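Local coordinates for ESAT-6/WXG100 secretion system protein (Streptococcus gallolyticus, PDB 7JQE), which is the extracellular fragment of EsaA, a membrane subunit of the bacterial type VIIb secretion system, and probably takes part in moving toxins across the cell envelope, at residues S107-E110 against N111-E115; F147-N151 against Q152-K156; D204-A207 against S208-A211; A253-S256 against F257-A260. One frame throughout, in Å; residues are numbered along the deposited sequence.

Interaction 1: S107-E110 against N111-E115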
loop_
_atom_site.group_PDB
_atom_site.type_symbol
_atom_site.label_atom_id
_atom_site.label_comp_id
_atom_site.label_asym_id
_atom_site.label_seq_id
_atom_site.Cartn_x
_atom_site.Cartn_y
_atom_site.Cartn_z
ATOM N N SER A 107 -51.413 -35.498 56.694
ATOM C CA SER A 107 -50.304 -36.162 56.015
ATOM C C SER A 107 -50.110 -35.612 54.608
ATOM O O SER A 107 -48.974 -35.460 54.146
ATOM C CB SER A 107 -50.535 -37.671 55.971
ATOM O OG SER A 107 -51.519 -38.003 55.009
ATOM N N LYS A 108 -51.208 -35.315 53.907
ATOM C CA LYS A 108 -51.092 -34.709 52.585
ATOM C C LYS A 108 -50.507 -33.305 52.675
ATOM O O LYS A 108 -49.655 -32.930 51.861
ATOM C CB LYS A 108 -52.453 -34.688 51.888
ATOM C CG LYS A 108 -52.865 -36.035 51.322
ATOM C CD LYS A 108 -54.090 -35.923 50.429
ATOM C CE LYS A 108 -54.499 -37.291 49.897
ATOM N NZ LYS A 108 -55.700 -37.228 49.016
ATOM N N VAL A 109 -50.944 -32.517 53.659
ATOM C CA VAL A 109 -50.363 -31.193 53.865
ATOM C C VAL A 109 -48.864 -31.301 54.107
ATOM O O VAL A 109 -48.071 -30.533 53.550
ATOM C CB VAL A 109 -51.071 -30.469 55.024
ATOM C CG1 VAL A 109 -50.242 -29.285 55.493
ATOM C CG2 VAL A 109 -52.459 -30.017 54.596
ATOM N N GLU A 110 -48.449 -32.255 54.944
ATOM C CA GLU A 110 -47.024 -32.446 55.185
ATOM C C GLU A 110 -46.310 -32.977 53.949
ATOM O O GLU A 110 -45.140 -32.650 53.724
ATOM C CB GLU A 110 -46.815 -33.385 56.371
ATOM C CG GLU A 110 -47.285 -32.806 57.692
ATOM C CD GLU A 110 -47.391 -33.853 58.783
ATOM O OE1 GLU A 110 -46.894 -34.981 58.577
ATOM O OE2 GLU A 110 -47.979 -33.553 59.844
ATOM N N ASN A 111 -46.989 -33.794 53.141
ATOM C CA ASN A 111 -46.385 -34.249 51.892
ATOM C C ASN A 111 -46.218 -33.092 50.914
ATOM O O ASN A 111 -45.243 -33.045 50.155
ATOM C CB ASN A 111 -47.229 -35.363 51.274
ATOM C CG ASN A 111 -46.508 -36.078 50.145
ATOM O OD1 ASN A 111 -46.404 -35.563 49.030
ATOM N ND2 ASN A 111 -46.004 -37.272 50.433
ATOM N N ALA A 112 -47.165 -32.151 50.914
ATOM C CA ALA A 112 -47.005 -30.945 50.111
ATOM C C ALA A 112 -45.858 -30.093 50.633
ATOM O O ALA A 112 -45.120 -29.482 49.852
ATOM C CB ALA A 112 -48.311 -30.150 50.097
ATOM N N ARG A 113 -45.690 -30.044 51.956
ATOM C CA ARG A 113 -44.598 -29.269 52.535
ATOM C C ARG A 113 -43.244 -29.828 52.117
ATOM O O ARG A 113 -42.313 -29.067 51.830
ATOM C CB ARG A 113 -44.729 -29.252 54.056
ATOM C CG ARG A 113 -43.631 -28.503 54.790
ATOM C CD ARG A 113 -43.800 -28.688 56.291
ATOM N NE ARG A 113 -45.137 -28.295 56.726
ATOM C CZ ARG A 113 -45.754 -28.790 57.793
ATOM N NH1 ARG A 113 -46.973 -28.373 58.110
ATOM N NH2 ARG A 113 -45.160 -29.709 58.542
ATOM N N THR A 114 -43.115 -31.156 52.073
ATOM C CA THR A 114 -41.846 -31.758 51.680
ATOM C C THR A 114 -41.602 -31.609 50.182
ATOM O O THR A 114 -40.457 -31.428 49.749
ATOM C CB THR A 114 -41.810 -33.230 52.093
ATOM O OG1 THR A 114 -40.670 -33.867 51.505
ATOM C CG2 THR A 114 -43.071 -33.944 51.643
ATOM N N GLU A 115 -42.663 -31.686 49.374
ATOM C CA GLU A 115 -42.516 -31.424 47.945
ATOM C C GLU A 115 -41.970 -30.022 47.706
ATOM O O GLU A 115 -41.023 -29.834 46.933
ATOM C CB GLU A 115 -43.858 -31.607 47.234
ATOM C CG GLU A 115 -44.456 -33.003 47.340
ATOM C CD GLU A 115 -43.669 -34.041 46.562
ATOM O OE1 GLU A 115 -42.509 -33.757 46.193
ATOM O OE2 GLU A 115 -44.216 -35.139 46.317
#
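Asn111 N meets Ser107 O at 2.8 Å, the first of four successive i to i+4 bonds that carry this piece of α-helix from Ser107 to Thr114. Ala112 N reaches Lys108 O at the same length, 2.8 Å, while Arg113 N and Thr114 N donate to Val109 O and Glu110 O. Over this backbone lattice Glu110 and Arg113, three residues apart, run side by side and point the same way. Arg113 starts with CG opposite its own N (chi1 179°) and bends at chi3, which carries the guanidinium back along the helix until NH2 lies 3.9 Å from Glu110 CG and NH1 lies 4.3 Å from Val109 CG1. The arginine meets the aliphatic part of the glutamate; the carboxylate of Glu110 is farther off, OE2 lying 4.9 Å from Arg113 NH2 and the two planes 38° apart. Glu110 OE2 instead forms a salt bridge with Arg106, one turn earlier, although Arg113 would probably still add favourable electrostatics. Arg113 NH1 makes a weak hydrogen bond to Leu493 O of its own chain, just after helix 462-491. This turn belongs to helix 102-135, and the second subunit packs against it, its Val109 on Val109 and its Leu493 on Ala112.

Interaction 2: F147-N151 against Q152-K156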
loop_
_atom_site.group_PDB
_atom_site.type_symbol
_atom_site.label_atom_id
_atom_site.label_comp_id
_atom_site.label_asym_id
_atom_site.label_seq_id
_atom_site.Cartn_x
_atom_site.Cartn_y
_atom_site.Cartn_z
ATOM N N PHE A 147 -36.080 -11.290 54.158
ATOM C CA PHE A 147 -37.215 -12.147 54.482
ATOM C C PHE A 147 -38.270 -11.406 55.294
ATOM O O PHE A 147 -39.458 -11.741 55.217
ATOM C CB PHE A 147 -36.724 -13.386 55.234
ATOM C CG PHE A 147 -37.643 -14.571 55.125
ATOM C CD1 PHE A 147 -37.695 -15.317 53.957
ATOM C CD2 PHE A 147 -38.442 -14.949 56.194
ATOM C CE1 PHE A 147 -38.534 -16.411 53.849
ATOM C CE2 PHE A 147 -39.285 -16.045 56.096
ATOM C CZ PHE A 147 -39.332 -16.777 54.921
ATOM N N ALA A 148 -37.863 -10.395 56.067
ATOM C CA ALA A 148 -38.804 -9.693 56.934
ATOM C C ALA A 148 -39.619 -8.647 56.183
ATOM O O ALA A 148 -40.734 -8.318 56.606
ATOM C CB ALA A 148 -38.060 -9.039 58.100
ATOM N N THR A 149 -39.089 -8.114 55.084
ATOM C CA THR A 149 -39.811 -7.116 54.305
ATOM C C THR A 149 -41.018 -7.757 53.628
ATOM O O THR A 149 -40.864 -8.634 52.772
ATOM C CB THR A 149 -38.883 -6.487 53.269
ATOM O OG1 THR A 149 -37.751 -5.909 53.932
ATOM C CG2 THR A 149 -39.613 -5.409 52.484
ATOM N N THR A 150 -42.220 -7.316 54.007
ATOM C CA THR A 150 -43.439 -7.915 53.469
ATOM C C THR A 150 -43.821 -7.318 52.118
ATOM O O THR A 150 -44.303 -8.037 51.236
ATOM C CB THR A 150 -44.594 -7.755 54.461
ATOM O OG1 THR A 150 -45.127 -6.429 54.374
ATOM C CG2 THR A 150 -44.109 -8.006 55.880
ATOM N N ASN A 151 -43.635 -6.012 51.939
ATOM C CA ASN A 151 -43.913 -5.406 50.644
ATOM C C ASN A 151 -43.024 -6.034 49.577
ATOM O O ASN A 151 -41.794 -6.043 49.699
ATOM C CB ASN A 151 -43.699 -3.892 50.705
ATOM C CG ASN A 151 -44.117 -3.190 49.423
ATOM O OD1 ASN A 151 -43.730 -3.588 48.321
ATOM N ND2 ASN A 151 -44.919 -2.142 49.563
ATOM N N GLN A 152 -43.655 -6.567 48.530
ATOM C CA GLN A 152 -42.921 -7.337 47.533
ATOM C C GLN A 152 -42.072 -6.446 46.635
ATOM O O GLN A 152 -40.915 -6.773 46.355
ATOM C CB GLN A 152 -43.890 -8.169 46.696
ATOM C CG GLN A 152 -43.216 -9.022 45.645
ATOM C CD GLN A 152 -44.166 -10.014 45.008
ATOM O OE1 GLN A 152 -45.096 -10.502 45.651
ATOM N NE2 GLN A 152 -43.944 -10.311 43.733
ATOM N N GLU A 153 -42.623 -5.325 46.166
ATOM C CA GLU A 153 -41.815 -4.409 45.371
ATOM C C GLU A 153 -40.712 -3.782 46.214
ATOM O O GLU A 153 -39.599 -3.560 45.723
ATOM C CB GLU A 153 -42.698 -3.332 44.739
ATOM C CG GLU A 153 -43.580 -3.834 43.600
ATOM C CD GLU A 153 -42.782 -4.365 42.415
ATOM O OE1 GLU A 153 -41.531 -4.341 42.464
ATOM O OE2 GLU A 153 -43.409 -4.807 41.428
ATOM N N GLU A 154 -41.000 -3.488 47.484
ATOM C CA GLU A 154 -39.954 -3.004 48.375
ATOM C C GLU A 154 -38.857 -4.044 48.549
ATOM O O GLU A 154 -37.688 -3.689 48.744
ATOM C CB GLU A 154 -40.556 -2.619 49.728
ATOM C CG GLU A 154 -39.570 -1.990 50.697
ATOM C CD GLU A 154 -40.209 -1.635 52.029
ATOM O OE1 GLU A 154 -41.429 -1.862 52.193
ATOM O OE2 GLU A 154 -39.487 -1.129 52.915
ATOM N N ARG A 155 -39.212 -5.330 48.470
ATOM C CA ARG A 155 -38.221 -6.393 48.596
ATOM C C ARG A 155 -37.362 -6.493 47.339
ATOM O O ARG A 155 -36.132 -6.584 47.419
ATOM C CB ARG A 155 -38.932 -7.715 48.889
ATOM C CG ARG A 155 -38.022 -8.875 49.252
ATOM C CD ARG A 155 -38.737 -9.829 50.206
ATOM N NE ARG A 155 -40.187 -9.757 50.044
ATOM C CZ ARG A 155 -40.900 -10.574 49.274
ATOM N NH1 ARG A 155 -40.300 -11.540 48.594
ATOM N NH2 ARG A 155 -42.215 -10.425 49.185
ATOM N N LYS A 156 -37.997 -6.471 46.164
ATOM C CA LYS A 156 -37.246 -6.506 44.912
ATOM C C LYS A 156 -36.281 -5.332 44.810
ATOM O O LYS A 156 -35.139 -5.495 44.366
ATOM C CB LYS A 156 -38.207 -6.508 43.724
ATOM C CG LYS A 156 -38.722 -7.883 43.343
ATOM C CD LYS A 156 -39.729 -7.792 42.208
ATOM C CE LYS A 156 -39.762 -9.080 41.400
ATOM N NZ LYS A 156 -39.959 -10.276 42.265
#
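The Arg155 guanidinium has Thr150 O at its edge, in its plane, 3.8 Å from NH2, whereas Thr149 O approaches it obliquely and takes a weak bond from NE at 3.0 Å. Bends at chi2 and chi3 fold the arginine back over the start of its own helix, bringing NE to the Thr149 carbonyl and NH2 toward that of Thr150. Two other flat groups, the Asn151 amide and the Glu154 carboxylate, stand 69° apart on side chains that cross at about a right angle; Glu154 OE1 comes within 3.4 Å of Asn151 CB. On the same glutamate, Thr149 CG2 touches CD at 3.8 Å, a methyl set against the base of the carboxylate. With CG opposite its backbone N (chi1 -174°), Asn151 turns OD1 toward the first turn of the helix, where Glu154 N donates to it at 2.9 Å. The N-H points almost straight at the oxygen (172°), but the nitrogen lies well above the amide plane. Arg155 N in turn binds Asn151 O, the first main-chain rung. Phe147 and Arg155 both touch Ile484 of helix 462-491, which sets the turn against that helix. The arrangement is a classical asparagine N-cap, starting helix 152-164.

Interaction 3: D204-A207 against S208-A211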
loop_
_atom_site.group_PDB
_atom_site.type_symbol
_atom_site.label_atom_id
_atom_site.label_comp_id
_atom_site.label_asym_id
_atom_site.label_seq_id
_atom_site.Cartn_x
_atom_site.Cartn_y
_atom_site.Cartn_z
ATOM N N ASP A 204 14.332 -7.836 -6.378
ATOM C CA ASP A 204 15.549 -8.207 -5.665
ATOM C C ASP A 204 15.605 -7.395 -4.379
ATOM O O ASP A 204 15.724 -6.166 -4.429
ATOM C CB ASP A 204 16.784 -7.949 -6.534
ATOM C CG ASP A 204 18.078 -8.415 -5.886
ATOM O OD1 ASP A 204 18.134 -8.532 -4.646
ATOM O OD2 ASP A 204 19.057 -8.652 -6.627
ATOM N N VAL A 205 15.520 -8.080 -3.232
ATOM C CA VAL A 205 15.385 -7.387 -1.948
ATOM C C VAL A 205 16.714 -7.111 -1.260
ATOM O O VAL A 205 16.737 -6.378 -0.259
ATOM C CB VAL A 205 14.490 -8.178 -0.973
ATOM C CG1 VAL A 205 13.160 -8.505 -1.626
ATOM C CG2 VAL A 205 15.195 -9.441 -0.515
ATOM N N ALA A 206 17.817 -7.671 -1.750
ATOM C CA ALA A 206 19.139 -7.383 -1.198
ATOM C C ALA A 206 19.514 -5.947 -1.546
ATOM O O ALA A 206 19.874 -5.645 -2.684
ATOM C CB ALA A 206 20.171 -8.365 -1.740
ATOM N N ALA A 207 19.438 -5.054 -0.557
ATOM C CA ALA A 207 19.675 -3.639 -0.818
ATOM C C ALA A 207 21.116 -3.365 -1.228
ATOM O O ALA A 207 21.371 -2.438 -2.004
ATOM C CB ALA A 207 19.310 -2.811 0.411
ATOM N N SER A 208 22.068 -4.151 -0.719
ATOM C CA SER A 208 23.472 -3.927 -1.056
ATOM C C SER A 208 23.700 -4.007 -2.561
ATOM O O SER A 208 24.531 -3.275 -3.111
ATOM C CB SER A 208 24.354 -4.942 -0.331
ATOM O OG SER A 208 24.046 -4.988 1.051
ATOM N N ASP A 209 22.972 -4.892 -3.245
ATOM C CA ASP A 209 23.110 -5.016 -4.691
ATOM C C ASP A 209 22.723 -3.743 -5.434
ATOM O O ASP A 209 22.930 -3.674 -6.649
ATOM C CB ASP A 209 22.263 -6.185 -5.200
ATOM C CG ASP A 209 22.920 -7.534 -4.950
ATOM O OD1 ASP A 209 23.989 -7.574 -4.298
ATOM O OD2 ASP A 209 22.367 -8.556 -5.415
ATOM N N TYR A 210 22.171 -2.745 -4.747
ATOM C CA TYR A 210 21.765 -1.495 -5.375
ATOM C C TYR A 210 22.801 -0.386 -5.229
ATOM O O TYR A 210 22.642 0.670 -5.852
ATOM C CB TYR A 210 20.429 -1.022 -4.785
ATOM C CG TYR A 210 19.246 -1.895 -5.148
ATOM C CD1 TYR A 210 19.094 -3.162 -4.596
ATOM C CD2 TYR A 210 18.278 -1.449 -6.037
ATOM C CE1 TYR A 210 18.011 -3.959 -4.926
ATOM C CE2 TYR A 210 17.196 -2.241 -6.375
ATOM C CZ TYR A 210 17.064 -3.493 -5.813
ATOM O OH TYR A 210 15.987 -4.283 -6.144
ATOM N N ALA A 211 23.854 -0.607 -4.440
ATOM C CA ALA A 211 24.816 0.447 -4.130
ATOM C C ALA A 211 25.325 1.141 -5.387
ATOM O O ALA A 211 25.181 2.359 -5.541
ATOM C CB ALA A 211 25.983 -0.136 -3.334
HETATM O O HOH W 1 14.870 -5.476 -8.106
#
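Tyr210 and Asp204 form the tight part of this turn: the phenol OH donates to Asp204 O at 2.6 Å, in the carbonyl plane and on a lone pair. The ring lies edge-on to the preceding chain, with Asp204 O and Ala206 O both in its plane; Ala206 O is 3.2 Å from Tyr210 CD1. A chi1 of -68° leaves CG opposite the carbonyl carbon and sends the ring back along residues 204-207. One water bridges the Tyr210 hydroxyl and the Asp204 backbone, donating to Tyr210 OH at 2.6 Å and accepting from Asp204 N, so the hydroxyl both donates and accepts, and these two bonds should hold its orientation. The main chain adds Tyr210 N to Ala207 O at 2.9 Å and a weak bond from Asp209 N to Ala206 O.

The looser side holds exposed Asp209, whose carboxylate crosses that of Asp204 at about a right angle, the OD2 atoms 3.5 Å apart. Such proximity would probably raise the proton affinity of one of them, though Asp204 is well supplied with donors: OD1 accepts from Ala206 N at 3.0 Å, an Asx turn, and OD2 accepts from Gly252 N. This loop joins helix 191-200 to helix 211-219, and its inner side packs on helix 225-244, where Ala207 and Tyr210 both touch Leu235 and Val205 rests on Leu238.

Interaction 4: A253-S256 against F257-A260. With EDO (1,2-ethanediol), chain V.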
loop_
_atom_site.group_PDB
_atom_site.type_symbol
_atom_site.label_atom_id
_atom_site.label_comp_id
_atom_site.label_asym_id
_atom_site.label_seq_id
_atom_site.Cartn_x
_atom_site.Cartn_y
_atom_site.Cartn_z
ATOM N N ALA A 253 21.081 -8.281 -11.419
ATOM C CA ALA A 253 20.669 -7.472 -12.561
ATOM C C ALA A 253 21.850 -6.683 -13.104
ATOM O O ALA A 253 22.658 -6.168 -12.328
ATOM C CB ALA A 253 19.543 -6.511 -12.180
ATOM N N THR A 254 21.960 -6.573 -14.424
ATOM C CA THR A 254 22.999 -5.769 -15.050
ATOM C C THR A 254 22.386 -4.552 -15.730
ATOM O O THR A 254 21.273 -4.608 -16.266
ATOM C CB THR A 254 23.799 -6.582 -16.073
ATOM O OG1 THR A 254 22.946 -6.964 -17.160
ATOM C CG2 THR A 254 24.389 -7.828 -15.421
ATOM N N TYR A 255 23.124 -3.446 -15.698
ATOM C CA TYR A 255 22.687 -2.193 -16.304
ATOM C C TYR A 255 23.760 -1.711 -17.269
ATOM O O TYR A 255 24.895 -1.447 -16.858
ATOM C CB TYR A 255 22.404 -1.137 -15.234
ATOM C CG TYR A 255 21.316 -1.540 -14.263
ATOM C CD1 TYR A 255 19.979 -1.541 -14.644
ATOM C CD2 TYR A 255 21.627 -1.918 -12.964
ATOM C CE1 TYR A 255 18.981 -1.912 -13.755
ATOM C CE2 TYR A 255 20.643 -2.283 -12.071
ATOM C CZ TYR A 255 19.322 -2.282 -12.470
ATOM O OH TYR A 255 18.346 -2.655 -11.575
ATOM N N SER A 256 23.396 -1.597 -18.548
ATOM C CA SER A 256 24.348 -1.150 -19.564
ATOM C C SER A 256 25.033 0.156 -19.163
ATOM O O SER A 256 26.262 0.265 -19.206
ATOM C CB SER A 256 23.633 -0.982 -20.905
ATOM O OG SER A 256 22.910 -2.149 -21.254
ATOM N N PHE A 257 24.249 1.157 -18.756
ATOM C CA PHE A 257 24.780 2.507 -18.587
ATOM C C PHE A 257 25.874 2.601 -17.530
ATOM O O PHE A 257 26.493 3.663 -17.404
ATOM C CB PHE A 257 23.640 3.480 -18.246
ATOM C CG PHE A 257 23.266 3.504 -16.786
ATOM C CD1 PHE A 257 22.445 2.526 -16.245
ATOM C CD2 PHE A 257 23.723 4.519 -15.958
ATOM C CE1 PHE A 257 22.096 2.557 -14.903
ATOM C CE2 PHE A 257 23.377 4.555 -14.613
ATOM C CZ PHE A 257 22.565 3.573 -14.084
ATOM N N LEU A 258 26.127 1.538 -16.765
ATOM C CA LEU A 258 27.196 1.587 -15.773
ATOM C C LEU A 258 28.573 1.393 -16.394
ATOM O O LEU A 258 29.582 1.686 -15.741
ATOM C CB LEU A 258 26.966 0.531 -14.684
ATOM C CG LEU A 258 25.723 0.694 -13.798
ATOM C CD1 LEU A 258 25.572 -0.481 -12.834
ATOM C CD2 LEU A 258 25.755 2.015 -13.035
ATOM N N THR A 259 28.639 0.915 -17.640
ATOM C CA THR A 259 29.910 0.707 -18.324
ATOM C C THR A 259 29.927 1.357 -19.702
ATOM O O THR A 259 30.748 0.983 -20.546
ATOM C CB THR A 259 30.222 -0.785 -18.456
ATOM O OG1 THR A 259 29.301 -1.384 -19.378
ATOM C CG2 THR A 259 30.105 -1.473 -17.103
ATOM N N ALA A 260 29.037 2.313 -19.953
ATOM C CA ALA A 260 29.001 2.986 -21.244
ATOM C C ALA A 260 30.149 3.984 -21.346
ATOM O O ALA A 260 30.356 4.803 -20.445
ATOM C CB ALA A 260 27.658 3.686 -21.444
HETATM C C1 EDO V . 31.507 5.310 -17.143
HETATM O O1 EDO V . 30.087 5.137 -17.053
HETATM C C2 EDO V . 31.902 6.708 -16.671
HETATM O O2 EDO V . 31.298 7.700 -17.510
#
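Tyr255 CB is the centre of the first shell, with Phe257 CE1 at 3.7 Å and Leu258 CD1 at 4.0 Å. The phenylalanine ring reaches it obliquely by its CD1-CE1 side, while the leucine methyl lies near the plane of the tyrosine ring, at its edge. Leu258 also lays CD2 over one face of the Phe257 ring, 3.7 Å above the plane and offset toward the rim. Phe257 can turn its ring back over the preceding residues because CG stands between its N and carbonyl carbon (chi1 83°). Behind these side chains lies a short 3-10 turn: Leu258 N donates to Tyr255 O at 3.2 Å, arriving well above the carbonyl plane, and Thr259 N donates to Ser256 O at 2.9 Å, nearly straight at 174°. Thr259 OG1 adds a weak bond to that same oxygen. Farther out, Asp405 of helix 396-427 accepts from Phe257 N and, weakly, from Ser256 N, while Leu213 of helix 211-219 touches both aromatic side chains. A 1,2-ethanediol, probably from the crystallisation liquor, makes a weak bond to Ala260 O. The chemistry is thus divided: apolar groups meet over the turn, and a carboxylate from a separate helix receives its leading N-H groups.

Overall arrangement
The four contacts follow one another along the chain and fall into two distant groups of an elongated molecule. Interactions 1 and 2, centres 26 Å apart, lie on helix 102-135 and at the start of helix 152-164; interaction 2 packs on helix 462-491, and interaction 1 lies by the chain end that follows that helix. Interactions 3 and 4 have centres 15 Å apart: interaction 3 lies in the loop before helix 211-219, interaction 4 in the loop between helix 225-244 and strand 268-275. Centres of interactions 1 and 4 are 105 Å apart, on opposite sides of the chain's centre. The second subunit packs on interaction 1 but touches neither 3 nor 4, consistent with pairing near the modelled termini.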